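Local coordinates for fumarylacetoacetate hydrolase (Burkholderia xenovorans, PDB 5TI1), which probably hydrolyses fumarylacetoacetate to fumarate and acetoacetate, the last step of phenylalanine and tyrosine breakdown, at a site that holds a magnesium ion, at residues Leu42-Phe47 with Asn95-Leu100; Thr54-Val59 with Ile65-Ala70; Thr152-Ser157 with Ala358-Ser363; Thr229-Gly234 with Trp351-Gln356. All coordinates share one frame; numbering follows the deposited sequence.

Interaction 1 (Leu42-Phe47 with Asn95-Leu100)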
loop_
_atom_site.group_PDB
_atom_site.type_symbol
_atom_site.label_atom_id
_atom_site.label_comp_id
_atom_site.label_asym_id
_atom_site.label_seq_id
_atom_site.Cartn_x
_atom_site.Cartn_y
_atom_site.Cartn_z
ATOM N N LEU B 42 12.525 -10.820 24.417
ATOM C CA LEU B 42 11.415 -11.673 24.008
ATOM C C LEU B 42 10.709 -11.094 22.779
ATOM O O LEU B 42 9.516 -10.753 22.840
ATOM C CB LEU B 42 10.436 -11.859 25.172
ATOM C CG LEU B 42 11.109 -12.279 26.482
ATOM C CD1 LEU B 42 10.092 -12.437 27.610
ATOM C CD2 LEU B 42 11.912 -13.558 26.284
ATOM N N PRO B 43 11.402 -10.971 21.650
ATOM C CA PRO B 43 10.753 -10.468 20.439
ATOM C C PRO B 43 10.031 -11.585 19.702
ATOM O O PRO B 43 10.319 -12.768 19.884
ATOM C CB PRO B 43 11.926 -9.939 19.613
ATOM C CG PRO B 43 13.049 -10.905 19.957
ATOM C CD PRO B 43 12.820 -11.316 21.410
ATOM N N PHE B 44 9.091 -11.186 18.842
ATOM C CA PHE B 44 8.258 -12.118 18.090
ATOM C C PHE B 44 8.679 -12.183 16.628
ATOM O O PHE B 44 9.016 -11.161 16.021
ATOM C CB PHE B 44 6.778 -11.727 18.167
ATOM C CG PHE B 44 6.176 -11.913 19.524
ATOM C CD1 PHE B 44 5.582 -13.112 19.872
ATOM C CD2 PHE B 44 6.205 -10.890 20.447
ATOM C CE1 PHE B 44 5.025 -13.288 21.130
ATOM C CE2 PHE B 44 5.648 -11.053 21.709
ATOM C CZ PHE B 44 5.058 -12.255 22.049
ATOM N N GLY B 45 8.625 -13.391 16.066
ATOM C CA GLY B 45 8.923 -13.620 14.667
ATOM C C GLY B 45 8.175 -14.829 14.146
ATOM O O GLY B 45 7.405 -15.472 14.863
ATOM N N ILE B 46 8.422 -15.142 12.876
ATOM C CA ILE B 46 7.829 -16.285 12.192
ATOM C C ILE B 46 8.969 -17.137 11.666
ATOM O O ILE B 46 9.810 -16.650 10.896
ATOM C CB ILE B 46 6.892 -15.847 11.051
ATOM C CG1 ILE B 46 5.679 -15.082 11.609
ATOM C CG2 ILE B 46 6.435 -17.039 10.228
ATOM C CD1 ILE B 46 4.750 -15.922 12.451
ATOM N N PHE B 47 9.003 -18.407 12.069
ATOM C CA PHE B 47 10.121 -19.258 11.697
ATOM C C PHE B 47 9.631 -20.634 11.280
ATOM O O PHE B 47 8.489 -21.037 11.527
ATOM C CB PHE B 47 11.137 -19.411 12.841
ATOM C CG PHE B 47 10.714 -20.396 13.884
ATOM C CD1 PHE B 47 9.757 -20.055 14.823
ATOM C CD2 PHE B 47 11.262 -21.667 13.921
ATOM C CE1 PHE B 47 9.355 -20.961 15.777
ATOM C CE2 PHE B 47 10.867 -22.574 14.882
ATOM C CZ PHE B 47 9.909 -22.221 15.807
ATOM N N ASN B 95 -0.007 -11.652 12.358
ATOM C CA ASN B 95 -1.190 -10.782 12.355
ATOM C C ASN B 95 -2.261 -11.278 13.316
ATOM O O ASN B 95 -2.723 -10.532 14.190
ATOM C CB ASN B 95 -1.757 -10.666 10.939
ATOM C CG ASN B 95 -0.780 -10.020 9.970
ATOM O OD1 ASN B 95 0.392 -10.389 9.916
ATOM N ND2 ASN B 95 -1.264 -9.054 9.192
ATOM N N ASP B 96 -2.663 -12.545 13.169
ATOM C CA ASP B 96 -3.738 -13.101 13.992
ATOM C C ASP B 96 -3.417 -13.008 15.482
ATOM O O ASP B 96 -4.297 -12.691 16.292
ATOM C CB ASP B 96 -3.997 -14.557 13.584
ATOM C CG ASP B 96 -4.733 -14.677 12.256
ATOM O OD1 ASP B 96 -5.182 -13.649 11.724
ATOM O OD2 ASP B 96 -4.862 -15.803 11.747
ATOM N N PHE B 97 -2.172 -13.306 15.870
ATOM C CA PHE B 97 -1.800 -13.185 17.278
ATOM C C PHE B 97 -1.791 -11.729 17.735
ATOM O O PHE B 97 -2.279 -11.412 18.828
ATOM C CB PHE B 97 -0.432 -13.829 17.532
ATOM C CG PHE B 97 0.179 -13.419 18.841
ATOM C CD1 PHE B 97 -0.348 -13.877 20.033
ATOM C CD2 PHE B 97 1.256 -12.545 18.879
ATOM C CE1 PHE B 97 0.199 -13.498 21.248
ATOM C CE2 PHE B 97 1.803 -12.154 20.091
ATOM C CZ PHE B 97 1.276 -12.631 21.274
ATOM N N ILE B 98 -1.229 -10.829 16.919
ATOM C CA ILE B 98 -1.246 -9.403 17.252
ATOM C C ILE B 98 -2.678 -8.912 17.431
ATOM O O ILE B 98 -2.996 -8.199 18.398
ATOM C CB ILE B 98 -0.505 -8.587 16.177
ATOM C CG1 ILE B 98 0.991 -8.886 16.201
ATOM C CG2 ILE B 98 -0.711 -7.112 16.406
ATOM C CD1 ILE B 98 1.739 -8.381 14.945
ATOM N N ALA B 99 -3.571 -9.309 16.519
ATOM C CA ALA B 99 -4.967 -8.880 16.588
ATOM C C ALA B 99 -5.613 -9.213 17.926
ATOM O O ALA B 99 -6.603 -8.576 18.295
ATOM C CB ALA B 99 -5.770 -9.518 15.455
ATOM N N LEU B 100 -5.059 -10.176 18.672
ATOM C CA LEU B 100 -5.623 -10.539 19.966
ATOM C C LEU B 100 -5.556 -9.401 20.972
ATOM O O LEU B 100 -6.245 -9.457 21.995
ATOM C CB LEU B 100 -4.907 -11.765 20.528
ATOM C CG LEU B 100 -5.193 -13.085 19.825
ATOM C CD1 LEU B 100 -4.489 -14.203 20.567
ATOM C CD2 LEU B 100 -6.702 -13.312 19.769
#

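Interaction 2 (Thr54-Val59 with Ile65-Ala70)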
loop_
_atom_site.group_PDB
_atom_site.type_symbol
_atom_site.label_atom_id
_atom_site.label_comp_id
_atom_site.label_asym_id
_atom_site.label_seq_id
_atom_site.Cartn_x
_atom_site.Cartn_y
_atom_site.Cartn_z
ATOM N N THR B 54 6.808 -26.003 8.496
ATOM C CA THR B 54 5.620 -25.193 8.725
ATOM C C THR B 54 6.003 -23.915 9.463
ATOM O O THR B 54 6.734 -23.951 10.460
ATOM C CB THR B 54 4.579 -25.981 9.519
ATOM O OG1 THR B 54 4.261 -27.196 8.828
ATOM C CG2 THR B 54 3.306 -25.157 9.689
ATOM N N ARG B 55 5.534 -22.780 8.959
ATOM C CA ARG B 55 5.857 -21.520 9.601
ATOM C C ARG B 55 5.000 -21.359 10.849
ATOM O O ARG B 55 3.828 -21.742 10.872
ATOM C CB ARG B 55 5.664 -20.353 8.637
ATOM C CG ARG B 55 6.656 -20.393 7.495
ATOM C CD ARG B 55 6.478 -19.235 6.532
ATOM N NE ARG B 55 7.266 -19.447 5.321
ATOM C CZ ARG B 55 7.494 -18.515 4.403
ATOM N NH1 ARG B 55 7.002 -17.293 4.562
ATOM N NH2 ARG B 55 8.221 -18.810 3.329
ATOM N N ARG B 56 5.613 -20.840 11.907
ATOM C CA ARG B 56 4.950 -20.740 13.190
ATOM C C ARG B 56 5.596 -19.609 13.974
ATOM O O ARG B 56 6.670 -19.111 13.620
ATOM C CB ARG B 56 5.008 -22.076 13.943
ATOM C CG ARG B 56 6.395 -22.624 14.162
ATOM C CD ARG B 56 6.338 -24.140 14.237
ATOM N NE ARG B 56 7.617 -24.750 14.597
ATOM C CZ ARG B 56 8.530 -25.129 13.711
ATOM N NH1 ARG B 56 8.310 -24.948 12.410
ATOM N NH2 ARG B 56 9.661 -25.680 14.123
ATOM N N VAL B 57 4.927 -19.203 15.052
ATOM C CA VAL B 57 5.382 -18.055 15.822
ATOM C C VAL B 57 6.532 -18.472 16.728
ATOM O O VAL B 57 6.458 -19.493 17.422
ATOM C CB VAL B 57 4.228 -17.457 16.637
ATOM C CG1 VAL B 57 4.754 -16.332 17.485
ATOM C CG2 VAL B 57 3.133 -16.967 15.698
ATOM N N GLY B 58 7.596 -17.670 16.733
ATOM C CA GLY B 58 8.728 -17.926 17.587
ATOM C C GLY B 58 9.101 -16.693 18.385
ATOM O O GLY B 58 8.785 -15.561 18.019
ATOM N N VAL B 59 9.778 -16.939 19.499
ATOM C CA VAL B 59 10.332 -15.879 20.328
ATOM C C VAL B 59 11.822 -16.145 20.490
ATOM O O VAL B 59 12.220 -17.237 20.912
ATOM C CB VAL B 59 9.621 -15.792 21.695
ATOM C CG1 VAL B 59 10.345 -14.824 22.614
ATOM C CG2 VAL B 59 8.182 -15.349 21.506
ATOM N N ILE B 65 15.445 -20.151 19.711
ATOM C CA ILE B 65 14.083 -19.703 19.437
ATOM C C ILE B 65 13.141 -20.587 20.233
ATOM O O ILE B 65 13.295 -21.812 20.241
ATOM C CB ILE B 65 13.725 -19.789 17.938
ATOM C CG1 ILE B 65 14.716 -19.007 17.076
ATOM C CG2 ILE B 65 12.311 -19.313 17.695
ATOM C CD1 ILE B 65 14.530 -19.255 15.559
ATOM N N VAL B 66 12.170 -19.978 20.897
ATOM C CA VAL B 66 11.109 -20.729 21.554
ATOM C C VAL B 66 9.971 -20.937 20.558
ATOM O O VAL B 66 9.459 -19.979 19.969
ATOM C CB VAL B 66 10.614 -20.010 22.816
ATOM C CG1 VAL B 66 9.496 -20.797 23.431
ATOM C CG2 VAL B 66 11.754 -19.841 23.809
ATOM N N ASP B 67 9.585 -22.193 20.364
ATOM C CA ASP B 67 8.438 -22.554 19.538
ATOM C C ASP B 67 7.189 -22.336 20.383
ATOM O O ASP B 67 6.887 -23.131 21.271
ATOM C CB ASP B 67 8.561 -24.004 19.083
ATOM C CG ASP B 67 7.512 -24.400 18.057
ATOM O OD1 ASP B 67 6.391 -23.848 18.072
ATOM O OD2 ASP B 67 7.814 -25.288 17.232
ATOM N N LEU B 68 6.454 -21.254 20.120
ATOM C CA LEU B 68 5.300 -20.956 20.971
ATOM C C LEU B 68 4.190 -21.980 20.776
ATOM O O LEU B 68 3.523 -22.368 21.740
ATOM C CB LEU B 68 4.777 -19.548 20.702
ATOM C CG LEU B 68 5.748 -18.389 20.892
ATOM C CD1 LEU B 68 4.947 -17.093 21.058
ATOM C CD2 LEU B 68 6.683 -18.644 22.076
ATOM N N ALA B 69 3.993 -22.450 19.539
ATOM C CA ALA B 69 2.976 -23.466 19.287
ATOM C C ALA B 69 3.266 -24.741 20.070
ATOM O O ALA B 69 2.349 -25.371 20.609
ATOM C CB ALA B 69 2.874 -23.755 17.788
ATOM N N ALA B 70 4.542 -25.123 20.168
ATOM C CA ALA B 70 4.897 -26.300 20.953
ATOM C C ALA B 70 4.606 -26.095 22.441
ATOM O O ALA B 70 4.107 -27.008 23.110
ATOM C CB ALA B 70 6.366 -26.657 20.726
HETATM O O HOH W 1 5.022 -21.553 17.321
#

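Interaction 3 (Thr152-Ser157 with Ala358-Ser363). With MG (magnesium ion), chain K.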
loop_
_atom_site.group_PDB
_atom_site.type_symbol
_atom_site.label_atom_id
_atom_site.label_comp_id
_atom_site.label_asym_id
_atom_site.label_seq_id
_atom_site.Cartn_x
_atom_site.Cartn_y
_atom_site.Cartn_z
ATOM N N THR B 152 3.795 2.693 5.138
ATOM C CA THR B 152 3.905 4.140 5.087
ATOM C C THR B 152 5.312 4.529 5.513
ATOM O O THR B 152 5.867 3.927 6.436
ATOM C CB THR B 152 2.886 4.794 6.036
ATOM O OG1 THR B 152 1.553 4.445 5.638
ATOM C CG2 THR B 152 3.055 6.305 6.048
ATOM N N ASP B 153 5.888 5.541 4.868
ATOM C CA ASP B 153 7.234 5.973 5.228
ATOM C C ASP B 153 7.245 7.468 5.505
ATOM O O ASP B 153 6.713 8.256 4.717
ATOM C CB ASP B 153 8.248 5.629 4.140
ATOM C CG ASP B 153 9.680 5.746 4.627
ATOM O OD1 ASP B 153 9.928 5.532 5.843
ATOM O OD2 ASP B 153 10.546 6.070 3.792
ATOM N N PHE B 154 7.842 7.850 6.630
ATOM C CA PHE B 154 7.911 9.243 7.010
ATOM C C PHE B 154 9.295 9.794 6.680
ATOM O O PHE B 154 10.043 9.210 5.883
ATOM C CB PHE B 154 7.530 9.377 8.491
ATOM C CG PHE B 154 6.079 9.096 8.749
ATOM C CD1 PHE B 154 5.129 10.109 8.624
ATOM C CD2 PHE B 154 5.652 7.812 9.065
ATOM C CE1 PHE B 154 3.779 9.851 8.831
ATOM C CE2 PHE B 154 4.299 7.543 9.271
ATOM C CZ PHE B 154 3.363 8.568 9.153
ATOM N N TYR B 155 9.649 10.913 7.305
ATOM C CA TYR B 155 10.784 11.728 6.896
ATOM C C TYR B 155 11.197 12.580 8.083
ATOM O O TYR B 155 11.454 13.775 7.936
ATOM C CB TYR B 155 10.378 12.599 5.705
ATOM C CG TYR B 155 11.506 13.218 4.919
ATOM C CD1 TYR B 155 12.270 12.457 4.038
ATOM C CD2 TYR B 155 11.771 14.573 5.008
ATOM C CE1 TYR B 155 13.279 13.029 3.299
ATOM C CE2 TYR B 155 12.788 15.155 4.281
ATOM C CZ TYR B 155 13.539 14.380 3.425
ATOM O OH TYR B 155 14.550 14.956 2.697
ATOM N N SER B 156 11.234 11.979 9.270
ATOM C CA SER B 156 11.081 12.739 10.505
ATOM C C SER B 156 12.404 13.020 11.206
ATOM O O SER B 156 12.405 13.290 12.412
ATOM C CB SER B 156 10.124 12.018 11.456
ATOM O OG SER B 156 8.804 11.944 10.929
ATOM N N SER B 157 13.524 12.969 10.484
ATOM C CA SER B 157 14.823 13.348 11.037
ATOM C C SER B 157 15.164 14.768 10.597
ATOM O O SER B 157 15.311 15.031 9.396
ATOM C CB SER B 157 15.920 12.382 10.593
ATOM O OG SER B 157 17.212 12.860 10.951
ATOM N N ALA B 358 -0.649 9.885 14.699
ATOM C CA ALA B 358 -1.679 10.907 14.851
ATOM C C ALA B 358 -1.873 11.672 13.551
ATOM O O ALA B 358 -3.004 11.846 13.076
ATOM C CB ALA B 358 -1.303 11.854 15.991
ATOM N N HIS B 359 -0.772 12.098 12.934
ATOM C CA HIS B 359 -0.886 12.780 11.653
ATOM C C HIS B 359 -1.394 11.840 10.563
ATOM O O HIS B 359 -2.235 12.236 9.747
ATOM C CB HIS B 359 0.452 13.389 11.260
ATOM C CG HIS B 359 0.401 14.148 9.976
ATOM N ND1 HIS B 359 -0.197 15.384 9.867
ATOM C CD2 HIS B 359 0.837 13.828 8.734
ATOM C CE1 HIS B 359 -0.105 15.804 8.618
ATOM N NE2 HIS B 359 0.515 14.878 7.910
ATOM N N HIS B 360 -0.907 10.592 10.543
ATOM C CA HIS B 360 -1.353 9.623 9.538
ATOM C C HIS B 360 -2.877 9.517 9.488
ATOM O O HIS B 360 -3.463 9.382 8.409
ATOM C CB HIS B 360 -0.748 8.246 9.827
ATOM C CG HIS B 360 -0.688 7.343 8.630
ATOM N ND1 HIS B 360 -1.620 7.381 7.614
ATOM C CD2 HIS B 360 0.205 6.382 8.284
ATOM C CE1 HIS B 360 -1.307 6.480 6.697
ATOM N NE2 HIS B 360 -0.207 5.858 7.081
ATOM N N THR B 361 -3.533 9.582 10.643
ATOM C CA THR B 361 -4.970 9.350 10.730
ATOM C C THR B 361 -5.796 10.619 10.932
ATOM O O THR B 361 -7.028 10.528 11.002
ATOM C CB THR B 361 -5.262 8.362 11.868
ATOM O OG1 THR B 361 -4.930 8.972 13.130
ATOM C CG2 THR B 361 -4.430 7.096 11.684
ATOM N N VAL B 362 -5.166 11.799 11.015
ATOM C CA VAL B 362 -5.899 12.997 11.415
ATOM C C VAL B 362 -6.975 13.357 10.395
ATOM O O VAL B 362 -7.998 13.965 10.743
ATOM C CB VAL B 362 -4.932 14.174 11.642
ATOM C CG1 VAL B 362 -4.353 14.659 10.322
ATOM C CG2 VAL B 362 -5.651 15.311 12.376
ATOM N N SER B 363 -6.772 12.995 9.135
ATOM C CA SER B 363 -7.733 13.273 8.081
ATOM C C SER B 363 -8.710 12.127 7.861
ATOM O O SER B 363 -9.582 12.232 6.990
ATOM C CB SER B 363 -6.995 13.604 6.777
ATOM O OG SER B 363 -6.428 14.911 6.851
HETATM MG MG MG K . 12.765 6.351 3.477
#

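Interaction 4 (Thr229-Gly234 with Trp351-Gln356)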
loop_
_atom_site.group_PDB
_atom_site.type_symbol
_atom_site.label_atom_id
_atom_site.label_comp_id
_atom_site.label_asym_id
_atom_site.label_seq_id
_atom_site.Cartn_x
_atom_site.Cartn_y
_atom_site.Cartn_z
ATOM N N THR B 229 13.875 2.836 11.368
ATOM C CA THR B 229 13.099 1.827 12.066
ATOM C C THR B 229 11.689 1.786 11.485
ATOM O O THR B 229 11.193 2.761 10.910
ATOM C CB THR B 229 13.007 2.115 13.562
ATOM O OG1 THR B 229 12.221 3.286 13.739
ATOM C CG2 THR B 229 14.408 2.340 14.175
ATOM N N GLY B 230 11.035 0.645 11.644
ATOM C CA GLY B 230 9.625 0.575 11.313
ATOM C C GLY B 230 8.840 0.094 12.507
ATOM O O GLY B 230 9.249 -0.868 13.166
ATOM N N PHE B 231 7.733 0.748 12.833
ATOM C CA PHE B 231 6.871 0.196 13.861
ATOM C C PHE B 231 5.649 -0.451 13.225
ATOM O O PHE B 231 5.242 -0.106 12.114
ATOM C CB PHE B 231 6.475 1.240 14.914
ATOM C CG PHE B 231 5.683 2.427 14.404
ATOM C CD1 PHE B 231 4.293 2.442 14.474
ATOM C CD2 PHE B 231 6.327 3.572 13.962
ATOM C CE1 PHE B 231 3.563 3.563 14.079
ATOM C CE2 PHE B 231 5.596 4.699 13.568
ATOM C CZ PHE B 231 4.214 4.690 13.631
ATOM N N VAL B 232 5.095 -1.431 13.930
ATOM C CA VAL B 232 4.063 -2.308 13.398
ATOM C C VAL B 232 2.779 -2.062 14.187
ATOM O O VAL B 232 2.796 -2.053 15.423
ATOM C CB VAL B 232 4.517 -3.778 13.467
ATOM C CG1 VAL B 232 3.375 -4.720 13.178
ATOM C CG2 VAL B 232 5.690 -4.025 12.480
ATOM N N ILE B 233 1.673 -1.844 13.466
ATOM C CA ILE B 233 0.390 -1.536 14.089
ATOM C C ILE B 233 -0.150 -2.777 14.781
ATOM O O ILE B 233 -0.237 -3.853 14.178
ATOM C CB ILE B 233 -0.615 -1.009 13.046
ATOM C CG1 ILE B 233 -0.186 0.364 12.534
ATOM C CG2 ILE B 233 -2.020 -0.882 13.664
ATOM C CD1 ILE B 233 -0.070 1.419 13.649
ATOM N N GLY B 234 -0.538 -2.626 16.049
ATOM C CA GLY B 234 -1.122 -3.720 16.799
ATOM C C GLY B 234 -2.627 -3.607 16.950
ATOM O O GLY B 234 -3.320 -4.605 17.175
ATOM N N TRP B 351 10.079 13.987 15.064
ATOM C CA TRP B 351 8.682 13.588 15.226
ATOM C C TRP B 351 8.638 12.173 15.785
ATOM O O TRP B 351 9.317 11.279 15.273
ATOM C CB TRP B 351 7.919 13.655 13.896
ATOM C CG TRP B 351 7.793 15.033 13.295
ATOM C CD1 TRP B 351 8.521 15.548 12.260
ATOM C CD2 TRP B 351 6.871 16.068 13.685
ATOM N NE1 TRP B 351 8.111 16.833 11.981
ATOM C CE2 TRP B 351 7.103 17.177 12.844
ATOM C CE3 TRP B 351 5.872 16.162 14.664
ATOM C CZ2 TRP B 351 6.377 18.369 12.954
ATOM C CZ3 TRP B 351 5.150 17.351 14.772
ATOM C CH2 TRP B 351 5.404 18.434 13.919
ATOM N N THR B 352 7.843 11.964 16.828
ATOM C CA THR B 352 7.753 10.641 17.428
ATOM C C THR B 352 6.799 9.745 16.642
ATOM O O THR B 352 6.053 10.193 15.769
ATOM C CB THR B 352 7.270 10.740 18.868
ATOM O OG1 THR B 352 5.920 11.221 18.864
ATOM C CG2 THR B 352 8.163 11.689 19.645
ATOM N N MET B 353 6.821 8.455 16.996
ATOM C CA MET B 353 5.855 7.507 16.451
ATOM C C MET B 353 4.425 7.930 16.757
ATOM O O MET B 353 3.544 7.833 15.897
ATOM C CB MET B 353 6.127 6.115 17.015
ATOM C CG MET B 353 7.427 5.489 16.541
ATOM S SD MET B 353 7.719 3.887 17.325
ATOM C CE MET B 353 8.167 4.401 18.986
ATOM N N ALA B 354 4.173 8.386 17.989
ATOM C CA ALA B 354 2.835 8.841 18.346
ATOM C C ALA B 354 2.385 9.963 17.422
ATOM O O ALA B 354 1.260 9.951 16.901
ATOM C CB ALA B 354 2.812 9.293 19.809
ATOM N N GLN B 355 3.270 10.933 17.188
ATOM C CA GLN B 355 2.911 12.056 16.337
ATOM C C GLN B 355 2.704 11.604 14.899
ATOM O O GLN B 355 1.782 12.074 14.221
ATOM C CB GLN B 355 3.983 13.135 16.434
ATOM C CG GLN B 355 4.021 13.794 17.808
ATOM C CD GLN B 355 5.156 14.777 17.950
ATOM O OE1 GLN B 355 6.288 14.509 17.523
ATOM N NE2 GLN B 355 4.868 15.926 18.555
ATOM N N GLN B 356 3.544 10.679 14.428
ATOM C CA GLN B 356 3.419 10.186 13.064
ATOM C C GLN B 356 2.075 9.504 12.853
ATOM O O GLN B 356 1.393 9.753 11.856
ATOM C CB GLN B 356 4.575 9.234 12.748
ATOM C CG GLN B 356 5.926 9.930 12.631
ATOM C CD GLN B 356 7.091 8.952 12.617
ATOM O OE1 GLN B 356 6.997 7.854 13.164
ATOM N NE2 GLN B 356 8.193 9.350 11.990
#

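Interaction 1 (Leu42-Phe47 with Asn95-Leu100)
Phe44 and Phe97 meet ring against ring, and this single pair makes up the whole contact between the strand that starts at Phe44 and the short helix 95-99. CE2 of Phe97 lies over one face of the Phe44 ring, displaced toward its rim on the CE1 side; the closest approach is 3.6 Å, from Phe44 CE1 to Phe97 CE2. CZ of Phe97 follows close behind, 3.8 Å from Phe44 CE1, and the same two atoms of Phe97 also reach Phe44 CZ. The ring planes are inclined by 37° and the centroids are 5.0 Å apart, an oblique pairing that is neither a parallel-displaced stack nor a T-shaped one.

The two side chains leave their backbones differently. In Phe44 the ring carbon CG stands opposite the carbonyl carbon and beside the backbone N (chi1 -69°), whereas in Phe97 it is trans to N (chi1 164°), which carries the ring off the helix toward the strand. The side chains cross nearly at right angles, and CE2 and CZ of Phe97 meet the CD1, CE1 and CZ side of the Phe44 ring. The backbones stay well apart, with 9.9 Å between Phe44 CA and Ile98 CA, the nearest alpha carbons of the two segments. Both rings are buried, and the interaction is purely apolar.

Phe44 also packs on Val59 of strand 56-61, on Leu94 and on Thr292 of strand 284-292, while Phe97 rests on Val108 of helix 102-116. The pair thus lies where the N-terminal antiparallel sheet, its covering helices and strand 284-292 come together.

Interaction 2 (Thr54-Val59 with Ile65-Ala70)
Arg56 CG is turned between its own backbone N and carbonyl carbon (chi1 56°), and the chain runs extended from there to NE; Asp67 sets its carboxylate trans to N (chi1 -172°). These torsions bring the two groups into a salt bridge, Arg56 NE to Asp67 OD2 at 2.7 Å. The bond is nearly straight and lies in the guanidinium plane, but it meets the carboxylate from above its plane. Arg56 NH1 turns back to Thr54 O (2.7 Å), and NH2 has a second acid in Asp49, so several partners fix the rotation of the guanidinium.

The other Asp67 oxygen, OD1, caps the following helix by accepting from Ala70 N (3.1 Å). One carboxylate therefore serves both the arginine and the helix start.

Val59 and Val66 form an antiparallel hydrogen-bonded pair beside the non-hydrogen-bonded pair Gly58 and Asp67: Val66 N gives to Val59 O at 2.7 Å, and Val59 N to Val66 O at 3.1 Å. Beyond them Leu68 N reaches Val57 O (3.2 Å), while the methyls of Leu68 rest against Val57 CG1 and Val59 CG2.

This beta hairpin lies between strands 44-49 and 134-136, and helix 102-116 covers Val59, Val66 and Leu68 through Leu112.

Interaction 3 (Thr152-Ser157 with Ala358-Ser363)
Strand 151-154, which carries magnesium ligand Asp153, meets the C-terminal end of helix 353-362 through Thr152, Phe154 and His360. Thr152 OG1 lies 2.7 Å from His360 NE2, in a hydrogen bond whose proton may belong to either atom; the hydroxyl sits at the imidazole edge, near the ring plane. Thr152 and His360 reach for each other from facing backbones. With CG trans to the backbone N (chi1 -158°), His360 projects from the helix to the strand, where Thr152 CG2 also packs 3.6 Å from His360 CD2.

Alternation along the strand divides its duties. Thr152 and Phe154 turn to the helix, whereas Asp153 between them turns to the metal, with OD2 2.3 Å from the magnesium ion; Glu226, Glu228 and Asp260 supply the other protein ligands. The first-shell aspartate is thus flanked by two residues held against helix 353-362.

Phe154 touches His360 with its far end, CZ to CD2 at 3.9 Å. The rings, inclined by 74°, meet obliquely with centroids 6.0 Å apart. Phe277 of the second subunit also meets the His360 ring, and Arg189 of that subunit packs on Thr152. Tyr155, the next residue, is a predicted substrate-binding residue whose ring meets that of His160, the predicted proton acceptor.

Interaction 4 (Thr229-Gly234 with Trp351-Gln356)
Met353 lies across one face of the Phe231 ring, and this is the tightly packed part of the contact. Met353 CG comes within 3.4 Å of Phe231 CD2, while CB stands over the face in a CH-pi contact, 4.1 Å from the ring centroid. With CG beside the backbone N (chi1 -68°) and the chain extended to the sulfur, SD comes past the rim, 4.3 Å from the Phe231 centroid, in an oblique Met-aromatic contact. The two chains run alongside each other head to tail.

Gln356 makes the looser part. Its OE1 approaches the ring edge near the ring plane, 3.5 Å from Phe231 CE2, with amide and ring planes only 18° apart. The other end of the amide is engaged by Ser156 OG, which accepts from Gln356 NE2. The looser side is no solvent front, since all three residues are buried.

At the helix start, Thr352 and Gln355 form a capping box: Gln355 N gives to Thr352 OG1 (3.1 Å) and Thr352 N to Gln355 OE1 (3.1 Å). Helix 353-362 packs on strand 223-233, which runs between strands 372-374 and 252-263 in the mixed sheet; Ile252 touches both Phe231 and Met353.

From the N terminus, interaction 1 opens at strand 44-49 and closes at helix 95-99, and the short hairpin loop of interaction 2 is nested inside it; backbone bonds between Phe47 and Arg56 and between Gly45 and Gly58 join the two in one sheet. Interaction 3 opens only after interaction 1 has closed. Its long loop, from strand 151-154 to helix 353-362, encloses that of interaction 4, and both use the same helix and the same mixed sheet, their centres about 8 Å apart. No loops cross. One place where the N-terminal and C-terminal regions meet is Ile98 of interaction 1, packed against Gly234 of interaction 4.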